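Enoyl-CoA hydratase/isomerase (Mycobacterium avium, PDB 3P5M) probably acts on the carbon-carbon double bond of enoyl-CoA thioesters, hydrating or isomerising it, as many members of the crotonase family do. Local coordinates at residues B[229-232]-B[233-236]. Residues are numbered along the deposited sequence; the frame is centred on the assembly and turned at random.
Sequences LALV and ETAD
With chi1 at 62°, Thr234 holds OG1 between its own backbone N and carbonyl carbon and thereby turns the hydroxyl onto the carbonyl oxygen of Leu231, while CG2, on the other branch, lies 3.4 Å from Ala230 O. Thr234 OG1 donates to Leu231 O at 2.5 Å, a short bond, and approaches in the carbonyl plane. The same oxygen accepts a second bond, from Thr234 N at 3.1 Å, which is fairly straight (160° at the hydrogen) but comes from above that plane. Leu231 O is thus gripped by the backbone and the side chain of one residue. The backbone from Leu231 to Thr234 folds as a type I beta turn, and one step back Glu233 N reaches Ala230 O at 3.3 Å in a more bent bond. In Glu233, chi1 (-56°) puts CG 3.7 Å from Leu229 O, and the bend at chi2 turns the carboxylate back so that OE2 meets a water. This water donates to both Leu229 O and Glu233 OE2, and a second water bridges Val232 O and Thr234 O. The buried side chain of Leu231 packs on Leu134 and Met135 and on Ala201 of a neighbouring subunit, whose Leu200 meets Thr234. Thr234 stands at the N-cap of helix 235-245, and its OG1 caps Phe237 N; donating to Leu231 O and accepting from Phe237 N fixes the rotation of the side chain. The whole is a type I turn and an N-capping threonine joining two consecutive helices, 217-231 and the C-terminal helix of this crotonase-family subunit.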
ATOM      1  N   LEU B 229       4.582   2.295  39.792  1.00 16.01           N
ATOM      2  CA  LEU B 229       4.960   2.182  41.207  1.00 16.60           C
ATOM      3  C   LEU B 229       5.358   0.780  41.621  1.00 15.83           C
ATOM      4  O   LEU B 229       6.329   0.594  42.343  1.00 15.69           O
ATOM      5  CB  LEU B 229       3.817   2.672  42.112  1.00 18.33           C
ATOM      6  CG  LEU B 229       3.754   4.197  42.284  1.00 20.95           C
ATOM      7  CD1 LEU B 229       2.456   4.591  43.039  1.00 24.92           C
ATOM      8  CD2 LEU B 229       5.034   4.736  42.986  1.00 20.56           C
ATOM      9  N   ALA B 230       4.595  -0.215  41.184  1.00 15.20           N
ATOM     10  CA  ALA B 230       4.937  -1.594  41.496  1.00 14.82           C
ATOM     11  C   ALA B 230       6.169  -2.051  40.705  1.00 14.39           C
ATOM     12  O   ALA B 230       7.015  -2.795  41.217  1.00 14.20           O
ATOM     13  CB  ALA B 230       3.772  -2.494  41.221  1.00 15.46           C
ATOM     14  N   LEU B 231       6.278  -1.598  39.452  1.00 13.81           N
ATOM     15  CA  LEU B 231       7.348  -2.082  38.559  1.00 12.93           C
ATOM     16  C   LEU B 231       8.742  -1.606  38.948  1.00 12.94           C
ATOM     17  O   LEU B 231       9.691  -2.366  38.828  1.00 11.96           O
ATOM     18  CB  LEU B 231       7.049  -1.788  37.080  1.00 12.02           C
ATOM     19  CG  LEU B 231       5.930  -2.622  36.458  1.00 12.01           C
ATOM     20  CD1 LEU B 231       5.759  -2.199  34.975  1.00 11.03           C
ATOM     21  CD2 LEU B 231       6.184  -4.102  36.572  1.00  7.33           C
ATOM     22  N   VAL B 232       8.865  -0.390  39.473  1.00 13.90           N
ATOM     23  CA  VAL B 232      10.188   0.088  39.954  1.00 14.88           C
ATOM     24  C   VAL B 232      10.761  -0.722  41.167  1.00 16.14           C
ATOM     25  O   VAL B 232      11.980  -0.719  41.403  1.00 16.87           O
ATOM     26  CB  VAL B 232      10.264   1.654  40.170  1.00 15.91           C
ATOM     27  CG1 VAL B 232       9.897   2.403  38.885  1.00 15.85           C
ATOM     28  CG2 VAL B 232       9.363   2.142  41.324  1.00 16.31           C
ATOM     29  N   GLU B 233       9.894  -1.401  41.922  1.00 16.12           N
ATOM     30  CA  GLU B 233      10.339  -2.265  43.014  1.00 16.68           C
ATOM     31  C   GLU B 233      10.832  -3.645  42.569  1.00 16.07           C
ATOM     32  O   GLU B 233      11.318  -4.409  43.406  1.00 15.67           O
ATOM     33  CB  GLU B 233       9.205  -2.493  44.035  1.00 17.88           C
ATOM     34  CG  GLU B 233       8.550  -1.264  44.668  1.00 21.49           C
ATOM     35  CD  GLU B 233       9.491  -0.491  45.577  1.00 28.52           C
ATOM     36  OE1 GLU B 233      10.191  -1.139  46.400  1.00 33.51           O
ATOM     37  OE2 GLU B 233       9.532   0.761  45.472  1.00 28.72           O
ATOM     38  N   THR B 234      10.677  -3.979  41.280  1.00 15.12           N
ATOM     39  CA  THR B 234      10.896  -5.349  40.789  1.00 14.45           C
ATOM     40  C   THR B 234      12.393  -5.638  40.527  1.00 14.88           C
ATOM     41  O   THR B 234      13.168  -4.705  40.285  1.00 13.11           O
ATOM     42  CB  THR B 234      10.058  -5.635  39.486  1.00 14.16           C
ATOM     43  OG1 THR B 234      10.452  -4.751  38.396  1.00 11.58           O
ATOM     44  CG2 THR B 234       8.570  -5.488  39.781  1.00 13.37           C
ATOM     45  N   ALA B 235      12.778  -6.919  40.563  1.00 14.04           N
ATOM     46  CA  ALA B 235      14.152  -7.310  40.188  1.00 14.68           C
ATOM     47  C   ALA B 235      14.407  -6.969  38.734  1.00 14.29           C
ATOM     48  O   ALA B 235      15.531  -6.562  38.365  1.00 13.75           O
ATOM     49  CB  ALA B 235      14.414  -8.824  40.432  1.00 14.84           C
ATOM     50  N   ASP B 236      13.365  -7.111  37.907  1.00 13.75           N
ATOM     51  CA  ASP B 236      13.502  -6.811  36.483  1.00 13.73           C
ATOM     52  C   ASP B 236      13.853  -5.376  36.170  1.00 14.47           C
ATOM     53  O   ASP B 236      14.667  -5.125  35.298  1.00 15.09           O
ATOM     54  CB  ASP B 236      12.287  -7.270  35.699  1.00 13.42           C
ATOM     55  CG  ASP B 236      12.342  -8.734  35.397  1.00 13.51           C
ATOM     56  OD1 ASP B 236      13.356  -9.373  35.745  1.00 13.24           O
ATOM     57  OD2 ASP B 236      11.392  -9.263  34.787  1.00 12.75           O
TER
HETATM   58  O   HOH W   1       7.216   1.841  44.406  1.00 24.69           O
HETATM   59  O   HOH W   2      13.784  -2.382  41.724  1.00 15.86           O